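PDB 3C4N: FAD dependent oxidoreductase domain-containing protein from Deinococcus radiodurans R1, which probably acts as a flavin-dependent oxidoreductase, its physiological reaction being unknown, and is captured here with ADP bound. Local coordinates for residues G45-A50 / L384-E389; F53-L58 / E389-V394; G108-G113 / G172-L177; V227-A232 / H371-G376. All blocks are in the same frame, centred on the assembly; numbering follows the deposited sequence.

Contacts 1 and 2 are successive levels of one helix pair, helix 46-58 against helix 379-398, with centres 9 Å apart and Glu389 common to both. Contact 4 lies beside them in a mixed sheet, where strands 227-230 and 370-374 pair in parallel; strand 370-374 leads into helix 379-398. Contact 3, whose centre is about 11 Å from that of contact 1, joins the loop after helix 96-107 to helix 171-183. Along the chain it closes before contact 4 opens, and both are nested inside the long loops closed by contacts 1 and 2. The C-terminal helix thus returns to the first helix of a Rossmann-type nucleotide-binding fold, and ADP touches contacts 1 and 4.

Contact 1: residues G45-A50 / L384-E389; sequences GRMGAA and LAAAHE. With ADP (adenosine-5'-diphosphate), chain C.
The backbone N of Met47 donates a nearly straight hydrogen bond to O2B of the ADP beta-phosphate (2.9 Å, 173° at the hydrogen), and the side chain of this selenomethionine carries the contact onward to helix 379-398. With CG beside its backbone N (chi1 -64°) and two further bends, the chain passes the phosphate and brings CE to 4.0 Å from Ala386 CB and 4.1 Å from Ala387 CB. One turn later Ala50 faces the same helix: its CB meets Ala387 CB at 3.9 Å and is met by CD2 of Leu384, a branch that comes back toward helix 46-58 although the side chain sets out away from it. With alanines at the interface, the segment axes approach to 8.8 Å, crossing at -40°. Gly45 is the N-cap of helix 46-58, where a CB would collide with ADP O5', consistent with a Rossmann-type glycine motif. Arg46 NH1 forms a salt bridge with Asp380 near the start of helix 379-398. No hydrogen bond joins the two segments, whose side-chain packing is apolar; ADP, also bonded to Thr79 OG1 and Ala195 N, meets at Met47 N a helix N-terminus whose dipole would probably ease its negative charge.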
# COMPACT_ATOMS: atom_id res chain seq x y z
N GLY A 45 6.53 -6.55 -8.17
CA GLY A 45 7.53 -5.93 -9.03
C GLY A 45 6.86 -5.52 -10.33
O GLY A 45 5.63 -5.50 -10.38
N ARG A 46 7.62 -5.19 -11.38
CA ARG A 46 7.02 -4.78 -12.65
C ARG A 46 5.96 -5.75 -13.18
O ARG A 46 4.89 -5.34 -13.62
CB ARG A 46 8.10 -4.58 -13.72
CG ARG A 46 8.68 -5.89 -14.26
CD ARG A 46 9.92 -5.68 -15.12
NE ARG A 46 9.74 -4.67 -16.17
CZ ARG A 46 10.74 -4.12 -16.84
NH1 ARG A 46 10.51 -3.20 -17.77
NH2 ARG A 46 11.98 -4.49 -16.58
N MSE A 47 6.25 -7.04 -13.14
CA MSE A 47 5.34 -8.06 -13.62
C MSE A 47 4.06 -8.22 -12.81
O MSE A 47 2.96 -8.05 -13.34
CB MSE A 47 6.08 -9.40 -13.70
CG MSE A 47 7.25 -9.40 -14.74
SE MSE A 47 6.82 -8.76 -16.59
CE MSE A 47 5.41 -10.02 -17.05
N GLY A 48 4.19 -8.54 -11.52
CA GLY A 48 3.02 -8.70 -10.67
C GLY A 48 2.18 -7.44 -10.55
O GLY A 48 0.95 -7.45 -10.58
N ALA A 49 2.86 -6.32 -10.40
CA ALA A 49 2.17 -5.05 -10.28
C ALA A 49 1.38 -4.76 -11.56
O ALA A 49 0.26 -4.28 -11.49
CB ALA A 49 3.17 -3.93 -10.02
N ALA A 50 1.96 -5.03 -12.72
CA ALA A 50 1.25 -4.77 -13.98
C ALA A 50 0.06 -5.70 -14.14
O ALA A 50 -1.02 -5.27 -14.55
CB ALA A 50 2.19 -4.92 -15.16
N LEU A 384 5.05 -5.78 -20.07
CA LEU A 384 3.63 -5.48 -19.92
C LEU A 384 2.75 -6.46 -20.69
O LEU A 384 1.80 -7.01 -20.14
CB LEU A 384 3.33 -4.04 -20.37
CG LEU A 384 3.89 -2.92 -19.50
CD1 LEU A 384 3.69 -1.53 -20.16
CD2 LEU A 384 3.19 -2.97 -18.16
N ALA A 385 3.09 -6.68 -21.96
CA ALA A 385 2.32 -7.58 -22.82
C ALA A 385 2.06 -8.93 -22.19
O ALA A 385 0.93 -9.43 -22.24
CB ALA A 385 3.05 -7.76 -24.15
N ALA A 386 3.08 -9.52 -21.58
CA ALA A 386 2.91 -10.83 -20.96
C ALA A 386 2.02 -10.76 -19.72
O ALA A 386 1.31 -11.72 -19.41
CB ALA A 386 4.28 -11.43 -20.61
N ALA A 387 2.03 -9.63 -19.01
CA ALA A 387 1.19 -9.48 -17.83
C ALA A 387 -0.26 -9.24 -18.24
O ALA A 387 -1.19 -9.69 -17.57
CB ALA A 387 1.68 -8.33 -16.95
N HIS A 388 -0.45 -8.53 -19.35
CA HIS A 388 -1.79 -8.25 -19.84
C HIS A 388 -2.45 -9.49 -20.45
O HIS A 388 -3.65 -9.71 -20.30
CB HIS A 388 -1.75 -7.15 -20.89
CG HIS A 388 -3.08 -6.84 -21.49
ND1 HIS A 388 -3.41 -7.19 -22.79
CD2 HIS A 388 -4.17 -6.22 -20.98
CE1 HIS A 388 -4.64 -6.79 -23.05
NE2 HIS A 388 -5.12 -6.20 -21.97
N GLU A 389 -1.64 -10.29 -21.16
CA GLU A 389 -2.08 -11.52 -21.80
C GLU A 389 -2.58 -12.46 -20.69
O GLU A 389 -3.65 -13.05 -20.80
CB GLU A 389 -0.89 -12.15 -22.55
CG GLU A 389 -1.19 -13.18 -23.64
CD GLU A 389 -1.45 -14.60 -23.10
OE1 GLU A 389 -0.76 -15.02 -22.15
OE2 GLU A 389 -2.33 -15.29 -23.65
PB ADP C . 9.84 -9.14 -11.76
O1B ADP C . 9.57 -10.36 -12.52
O2B ADP C . 8.69 -8.05 -12.01
O3B ADP C . 11.27 -8.51 -12.17
PA ADP C . 10.83 -8.67 -9.35
O1A ADP C . 12.00 -9.53 -9.07
O2A ADP C . 11.34 -7.32 -10.08
O3A ADP C . 9.75 -9.46 -10.23
O5' ADP C . 9.94 -8.37 -8.06
C5' ADP C . 8.99 -9.38 -7.95
C4' ADP C . 8.45 -9.46 -6.55
O4' ADP C . 8.03 -10.65 -5.83
C3' ADP C . 9.69 -8.94 -5.88
O3' ADP C . 9.70 -7.51 -5.93
C2' ADP C . 9.63 -9.50 -4.46
O2' ADP C . 9.67 -8.43 -3.50
C1' ADP C . 8.32 -10.33 -4.44
N9 ADP C . 8.42 -11.62 -3.86
C8 ADP C . 9.43 -12.55 -4.14
N7 ADP C . 9.25 -13.63 -3.41
C5 ADP C . 8.12 -13.49 -2.67
C6 ADP C . 7.35 -14.32 -1.81
N6 ADP C . 7.55 -15.71 -1.79
N1 ADP C . 6.25 -13.80 -1.21
C2 ADP C . 5.85 -12.55 -1.44
N3 ADP C . 6.47 -11.77 -2.25
C4 ADP C . 7.58 -12.20 -2.97

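Contact 2: residues F53-L58 / E389-V394; sequences FYLRQL and ELAQRV
Tyr54 meets Ala391 through its CB alone, 3.6 Å from Ala391 CB. From there its ring leads off to lie edge-to-face with His388, and its OH is hydrogen-bonded to Gln105 NE2. Leu55 sets out to one side, CG anti to the carbonyl carbon (chi1 -79°), yet its end nears helix 379-398: CG lies 3.8 Å from Ala391 CB, while CD2 slips along the backbone to 3.4 Å from Ala391 O and continues to Val394 CB at 4.0 Å. Cut back to alanine, Leu55 would lose CG and CD2, which is likely to open a gap beside Ala391 and take an apolar neighbour from Val394. The segment axes come within 8.7 Å and run in roughly the same direction, crossing at -37°. Both helices pack on one face of the central sheet, at its parallel strands, in a Rossmann-type fold, for Leu55 and Leu390 each rest on Ile229 of strand 227-230. Leu58, partly exposed, brings CD1 to 3.5 Å from Ala391 CB, so that Tyr54, Leu55 and Leu58 all touch Ala391 CB. Leu58 CD1 also reaches Gln392 CG. Turned away from Leu58, Arg393 grips the Glu389 carboxylate side-on, NE 2.8 Å from OE2, which lies nearly in the guanidinium plane.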
# COMPACT_ATOMS: atom_id res chain seq x y z
N PHE A 53 -2.76 -4.73 -11.99
CA PHE A 53 -3.41 -3.56 -12.55
C PHE A 53 -4.39 -3.97 -13.66
O PHE A 53 -5.56 -3.61 -13.63
CB PHE A 53 -2.37 -2.58 -13.09
CG PHE A 53 -2.96 -1.47 -13.89
CD1 PHE A 53 -3.79 -0.53 -13.30
CD2 PHE A 53 -2.69 -1.36 -15.25
CE1 PHE A 53 -4.35 0.51 -14.05
CE2 PHE A 53 -3.24 -0.34 -16.01
CZ PHE A 53 -4.07 0.60 -15.41
N TYR A 54 -3.90 -4.76 -14.63
CA TYR A 54 -4.75 -5.18 -15.73
C TYR A 54 -5.93 -6.03 -15.26
O TYR A 54 -7.01 -5.96 -15.84
CB TYR A 54 -3.94 -5.96 -16.78
CG TYR A 54 -2.90 -5.13 -17.48
CD1 TYR A 54 -3.24 -3.93 -18.12
CD2 TYR A 54 -1.57 -5.54 -17.52
CE1 TYR A 54 -2.27 -3.16 -18.77
CE2 TYR A 54 -0.60 -4.78 -18.16
CZ TYR A 54 -0.94 -3.60 -18.78
OH TYR A 54 0.04 -2.85 -19.41
N LEU A 55 -5.73 -6.82 -14.21
CA LEU A 55 -6.82 -7.63 -13.70
C LEU A 55 -7.88 -6.76 -13.04
O LEU A 55 -9.07 -7.08 -13.09
CB LEU A 55 -6.31 -8.68 -12.71
CG LEU A 55 -5.68 -9.89 -13.39
CD1 LEU A 55 -4.95 -10.73 -12.34
CD2 LEU A 55 -6.77 -10.72 -14.09
N ARG A 56 -7.47 -5.65 -12.42
CA ARG A 56 -8.43 -4.76 -11.77
C ARG A 56 -9.31 -4.08 -12.80
O ARG A 56 -10.45 -3.72 -12.51
CB ARG A 56 -7.73 -3.68 -10.93
CG ARG A 56 -6.98 -4.20 -9.70
CD ARG A 56 -7.87 -5.07 -8.83
NE ARG A 56 -9.06 -4.38 -8.37
CZ ARG A 56 -10.10 -4.99 -7.82
NH1 ARG A 56 -10.09 -6.30 -7.65
NH2 ARG A 56 -11.16 -4.29 -7.42
N GLN A 57 -8.79 -3.89 -14.01
CA GLN A 57 -9.58 -3.26 -15.05
C GLN A 57 -10.35 -4.27 -15.89
O GLN A 57 -11.43 -3.96 -16.40
CB GLN A 57 -8.70 -2.39 -15.94
CG GLN A 57 -8.11 -1.22 -15.19
CD GLN A 57 -7.49 -0.20 -16.10
OE1 GLN A 57 -6.73 -0.55 -17.00
NE2 GLN A 57 -7.80 1.08 -15.86
N LEU A 58 -9.81 -5.48 -16.02
CA LEU A 58 -10.46 -6.53 -16.79
C LEU A 58 -11.55 -7.25 -15.98
O LEU A 58 -12.60 -7.60 -16.51
CB LEU A 58 -9.42 -7.53 -17.31
CG LEU A 58 -8.55 -6.99 -18.46
CD1 LEU A 58 -7.27 -7.80 -18.62
CD2 LEU A 58 -9.38 -7.00 -19.74
N GLU A 389 -1.64 -10.29 -21.16
CA GLU A 389 -2.08 -11.52 -21.80
C GLU A 389 -2.58 -12.46 -20.69
O GLU A 389 -3.65 -13.05 -20.80
CB GLU A 389 -0.89 -12.15 -22.55
CG GLU A 389 -1.19 -13.18 -23.64
CD GLU A 389 -1.45 -14.60 -23.10
OE1 GLU A 389 -0.76 -15.02 -22.15
OE2 GLU A 389 -2.33 -15.29 -23.65
N LEU A 390 -1.81 -12.56 -19.61
CA LEU A 390 -2.20 -13.43 -18.50
C LEU A 390 -3.46 -12.92 -17.84
O LEU A 390 -4.32 -13.71 -17.43
CB LEU A 390 -1.08 -13.52 -17.45
CG LEU A 390 -1.48 -14.32 -16.20
CD1 LEU A 390 -1.86 -15.74 -16.59
CD2 LEU A 390 -0.34 -14.31 -15.19
N ALA A 391 -3.58 -11.60 -17.73
CA ALA A 391 -4.77 -11.01 -17.11
C ALA A 391 -6.02 -11.35 -17.91
O ALA A 391 -7.05 -11.73 -17.33
CB ALA A 391 -4.61 -9.49 -16.99
N GLN A 392 -5.94 -11.23 -19.23
CA GLN A 392 -7.06 -11.54 -20.11
C GLN A 392 -7.52 -12.98 -19.90
O GLN A 392 -8.70 -13.23 -19.64
CB GLN A 392 -6.67 -11.33 -21.58
CG GLN A 392 -6.63 -9.86 -22.02
CD GLN A 392 -6.11 -9.65 -23.45
OE1 GLN A 392 -4.96 -9.98 -23.76
NE2 GLN A 392 -6.95 -9.08 -24.33
N ARG A 393 -6.59 -13.92 -19.98
CA ARG A 393 -6.93 -15.33 -19.80
C ARG A 393 -7.52 -15.64 -18.43
O ARG A 393 -8.50 -16.37 -18.33
CB ARG A 393 -5.69 -16.21 -20.07
CG ARG A 393 -5.28 -16.19 -21.55
CD ARG A 393 -4.20 -17.22 -21.92
NE ARG A 393 -2.88 -16.87 -21.42
CZ ARG A 393 -2.34 -17.37 -20.32
NH1 ARG A 393 -3.03 -18.26 -19.61
NH2 ARG A 393 -1.12 -17.00 -19.94
N VAL A 394 -6.95 -15.07 -17.37
CA VAL A 394 -7.46 -15.31 -16.03
C VAL A 394 -8.87 -14.75 -15.89
O VAL A 394 -9.76 -15.37 -15.30
CB VAL A 394 -6.54 -14.65 -14.97
CG1 VAL A 394 -7.18 -14.75 -13.58
CG2 VAL A 394 -5.19 -15.33 -14.96

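Contact 3: residues G108-G113 / G172-L177; sequences GALGSG and GSLALL
Ala109, whose CB lies 4.4 Å from Leu177 CD2, takes a positive phi (51°) as the C-prime residue of a Schellman motif ending helix 96-107, with Leu110 N bonded to Gln105 O and Ala109 N to Leu106 O. The backbone stays at positive phi through Leu110 and Gly111, and this turn directs Leu110 at helix 171-183. The contact joins a helix terminus to another helix's flank, and no hydrogen bond crosses it. Leu177 faces the loop squarely: its CG stands opposite the backbone N (chi1 166°), and its two methyls divide the work. The side chains of Leu177 and Leu110 slide past each other in opposite directions; CD2 of Leu177 also lies against Ala109 O, whereas its CD1 reaches the Ser112 hydroxyl at 4.0 Å. Ser112 OG donates to Ala109 O (3.0 Å), nearly in line with the carbonyl, and also takes part in a hydrogen bond with Lys114 N. Replacing the serine by an alanine would probably leave both Ala109 O and Lys114 N without this hydroxyl and let the turn flex. Leu110 also touches Phe53 and Tyr54 of helix 46-58; toward helix 171-183, its CD1 sits 4.1 Å from Leu174 CD1.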
# COMPACT_ATOMS: atom_id res chain seq x y z
N GLY A 108 1.65 5.72 -23.29
CA GLY A 108 0.33 6.14 -22.84
C GLY A 108 0.17 5.96 -21.34
O GLY A 108 -0.94 6.10 -20.81
N ALA A 109 1.27 5.65 -20.66
CA ALA A 109 1.26 5.44 -19.21
C ALA A 109 0.18 4.45 -18.77
O ALA A 109 -0.47 4.65 -17.74
CB ALA A 109 1.08 6.79 -18.50
N LEU A 110 -0.02 3.38 -19.55
CA LEU A 110 -1.02 2.34 -19.26
C LEU A 110 -2.44 2.87 -19.43
O LEU A 110 -3.40 2.21 -19.04
CB LEU A 110 -0.85 1.82 -17.83
CG LEU A 110 0.55 1.34 -17.43
CD1 LEU A 110 0.63 1.01 -15.95
CD2 LEU A 110 0.91 0.15 -18.28
N GLY A 111 -2.56 4.06 -20.00
CA GLY A 111 -3.86 4.66 -20.20
C GLY A 111 -4.54 5.04 -18.89
O GLY A 111 -5.75 4.95 -18.76
N SER A 112 -3.75 5.49 -17.92
CA SER A 112 -4.28 5.86 -16.61
C SER A 112 -4.30 7.37 -16.38
O SER A 112 -4.49 7.82 -15.26
CB SER A 112 -3.42 5.25 -15.51
OG SER A 112 -2.14 5.85 -15.53
N GLY A 113 -4.10 8.13 -17.45
CA GLY A 113 -4.09 9.57 -17.31
C GLY A 113 -2.98 10.02 -16.38
O GLY A 113 -2.93 11.19 -15.99
N GLY A 172 11.05 1.02 -12.29
CA GLY A 172 10.60 1.25 -10.93
C GLY A 172 9.37 2.14 -10.94
O GLY A 172 8.38 1.85 -10.26
N SER A 173 9.42 3.22 -11.71
CA SER A 173 8.28 4.11 -11.82
C SER A 173 7.09 3.41 -12.47
O SER A 173 5.94 3.64 -12.09
CB SER A 173 8.64 5.34 -12.65
OG SER A 173 9.54 6.17 -11.95
N LEU A 174 7.36 2.56 -13.45
CA LEU A 174 6.31 1.82 -14.16
C LEU A 174 5.58 0.94 -13.16
O LEU A 174 4.36 0.98 -13.06
CB LEU A 174 6.91 0.96 -15.27
CG LEU A 174 5.93 0.04 -16.00
CD1 LEU A 174 4.72 0.85 -16.45
CD2 LEU A 174 6.60 -0.63 -17.24
N ALA A 175 6.35 0.16 -12.42
CA ALA A 175 5.81 -0.76 -11.43
C ALA A 175 4.99 -0.03 -10.35
O ALA A 175 3.86 -0.41 -10.08
CB ALA A 175 6.95 -1.55 -10.79
N LEU A 176 5.58 1.00 -9.74
CA LEU A 176 4.89 1.78 -8.71
C LEU A 176 3.55 2.30 -9.24
O LEU A 176 2.52 2.17 -8.59
CB LEU A 176 5.74 2.97 -8.27
CG LEU A 176 5.12 3.79 -7.13
CD1 LEU A 176 4.96 2.89 -5.92
CD2 LEU A 176 5.98 5.02 -6.78
N LEU A 177 3.60 2.89 -10.43
CA LEU A 177 2.41 3.42 -11.07
C LEU A 177 1.35 2.34 -11.19
O LEU A 177 0.18 2.56 -10.89
CB LEU A 177 2.74 3.94 -12.47
CG LEU A 177 1.54 4.22 -13.38
CD1 LEU A 177 0.63 5.27 -12.76
CD2 LEU A 177 2.05 4.69 -14.71

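Contact 4: residues V227-A232 / H371-G376; sequences VIIVAA and HLLLGG. With ADP (adenosine-5'-diphosphate), chain C.
His371 turns the edge of its imidazole toward Val227: CG1 of the valine lies near the ring plane, 3.9 Å from ND1, and the two side chains meet at a slant. ND1 is buried here with no polar partner in the model. His371 pairs with Ile229 in parallel register, and both side chains project to the sheet face covered by helix 379-398, where Leu390 touches each. Val230 and Leu372 form the next pair and occupy the other face; CG anti to the backbone N (chi1 171°) swings Leu372 back, bringing CD1 to 3.7 Å from Val230 CG1. Three backbone bonds hold the strands together. Ile228 O receives His371 N, Val230 N gives a 2.7 Å bond to His371 O, and Val230 O takes Leu373 N at 2.9 Å. Past these bridges Leu373 inclines toward segment 227-232, its CD2 reaching Ala231 CB at 4.0 Å, and it also touches Met47 of helix 46-58. Just past strand 227-230, Ala231 and Ala232 line the ADP pocket, where Ala232 CB approaches C8 of the adenine at 3.6 Å: a nucleotide placed at the C-terminal ends of parallel strands, as in Rossmann-type flavoprotein folds.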
# COMPACT_ATOMS: atom_id res chain seq x y z
N VAL A 227 -7.61 -18.33 -7.83
CA VAL A 227 -6.54 -18.19 -8.80
C VAL A 227 -5.33 -17.56 -8.13
O VAL A 227 -5.46 -16.56 -7.41
CB VAL A 227 -6.95 -17.30 -10.00
CG1 VAL A 227 -5.84 -17.31 -11.05
CG2 VAL A 227 -8.25 -17.81 -10.62
N ILE A 228 -4.16 -18.14 -8.37
CA ILE A 228 -2.90 -17.67 -7.80
C ILE A 228 -1.86 -17.39 -8.89
O ILE A 228 -1.43 -18.31 -9.60
CB ILE A 228 -2.29 -18.71 -6.83
CG1 ILE A 228 -3.23 -18.92 -5.64
CG2 ILE A 228 -0.90 -18.27 -6.40
CD1 ILE A 228 -2.80 -20.02 -4.69
N ILE A 229 -1.46 -16.13 -9.00
CA ILE A 229 -0.46 -15.72 -9.97
C ILE A 229 0.88 -15.54 -9.27
O ILE A 229 1.03 -14.69 -8.38
CB ILE A 229 -0.87 -14.39 -10.65
CG1 ILE A 229 -2.18 -14.60 -11.40
CG2 ILE A 229 0.22 -13.91 -11.59
CD1 ILE A 229 -2.69 -13.36 -12.06
N VAL A 230 1.85 -16.36 -9.66
CA VAL A 230 3.20 -16.34 -9.10
C VAL A 230 4.11 -15.41 -9.89
O VAL A 230 4.72 -15.80 -10.88
CB VAL A 230 3.82 -17.76 -9.11
CG1 VAL A 230 5.25 -17.72 -8.66
CG2 VAL A 230 3.02 -18.68 -8.23
N ALA A 231 4.18 -14.17 -9.42
CA ALA A 231 5.01 -13.12 -10.03
C ALA A 231 6.16 -12.77 -9.09
O ALA A 231 6.45 -11.60 -8.89
CB ALA A 231 4.17 -11.89 -10.28
N ALA A 232 6.82 -13.79 -8.55
CA ALA A 232 7.91 -13.56 -7.62
C ALA A 232 9.22 -13.35 -8.33
O ALA A 232 10.28 -13.34 -7.71
CB ALA A 232 8.01 -14.73 -6.65
N HIS A 371 -0.72 -19.93 -11.99
CA HIS A 371 0.08 -19.37 -13.07
C HIS A 371 1.44 -18.87 -12.64
O HIS A 371 1.57 -18.26 -11.58
CB HIS A 371 -0.65 -18.21 -13.75
CG HIS A 371 -1.97 -18.60 -14.33
ND1 HIS A 371 -3.14 -18.55 -13.60
CD2 HIS A 371 -2.31 -19.09 -15.54
CE1 HIS A 371 -4.14 -19.01 -14.34
NE2 HIS A 371 -3.66 -19.34 -15.52
N LEU A 372 2.44 -19.12 -13.46
CA LEU A 372 3.79 -18.66 -13.18
C LEU A 372 4.15 -17.58 -14.21
O LEU A 372 4.30 -17.86 -15.40
CB LEU A 372 4.79 -19.83 -13.25
CG LEU A 372 6.28 -19.47 -13.20
CD1 LEU A 372 6.63 -18.79 -11.89
CD2 LEU A 372 7.09 -20.74 -13.36
N LEU A 373 4.29 -16.34 -13.73
CA LEU A 373 4.61 -15.18 -14.56
C LEU A 373 6.09 -14.90 -14.52
O LEU A 373 6.66 -14.70 -13.45
CB LEU A 373 3.85 -13.95 -14.04
CG LEU A 373 3.98 -12.59 -14.74
CD1 LEU A 373 3.72 -12.76 -16.23
CD2 LEU A 373 2.98 -11.60 -14.14
N LEU A 374 6.72 -14.88 -15.68
CA LEU A 374 8.14 -14.61 -15.76
C LEU A 374 8.38 -13.39 -16.64
O LEU A 374 7.75 -13.23 -17.69
CB LEU A 374 8.87 -15.82 -16.34
CG LEU A 374 9.57 -16.80 -15.38
CD1 LEU A 374 8.81 -16.92 -14.09
CD2 LEU A 374 9.72 -18.16 -16.05
N GLY A 375 9.29 -12.53 -16.18
CA GLY A 375 9.68 -11.34 -16.91
C GLY A 375 10.97 -11.67 -17.63
O GLY A 375 10.92 -12.17 -18.75
N GLY A 376 12.13 -11.41 -17.01
CA GLY A 376 13.39 -11.74 -17.66
C GLY A 376 14.14 -10.61 -18.36
O GLY A 376 13.64 -9.49 -18.44
PB ADP C . 9.84 -9.14 -11.76
O1B ADP C . 9.57 -10.36 -12.52
O2B ADP C . 8.69 -8.05 -12.01
O3B ADP C . 11.27 -8.51 -12.17
PA ADP C . 10.83 -8.67 -9.35
O1A ADP C . 12.00 -9.53 -9.07
O2A ADP C . 11.34 -7.32 -10.08
O3A ADP C . 9.75 -9.46 -10.23
O5' ADP C . 9.94 -8.37 -8.06
C5' ADP C . 8.99 -9.38 -7.95
C4' ADP C . 8.45 -9.46 -6.55
O4' ADP C . 8.03 -10.65 -5.83
C3' ADP C . 9.69 -8.94 -5.88
O3' ADP C . 9.70 -7.51 -5.93
C2' ADP C . 9.63 -9.50 -4.46
O2' ADP C . 9.67 -8.43 -3.50
C1' ADP C . 8.32 -10.33 -4.44
N9 ADP C . 8.42 -11.62 -3.86
C8 ADP C . 9.43 -12.55 -4.14
N7 ADP C . 9.25 -13.63 -3.41
C5 ADP C . 8.12 -13.49 -2.67
C6 ADP C . 7.35 -14.32 -1.81
N6 ADP C . 7.55 -15.71 -1.79
N1 ADP C . 6.25 -13.80 -1.21
C2 ADP C . 5.85 -12.55 -1.44
N3 ADP C . 6.47 -11.77 -2.25
C4 ADP C . 7.58 -12.20 -2.97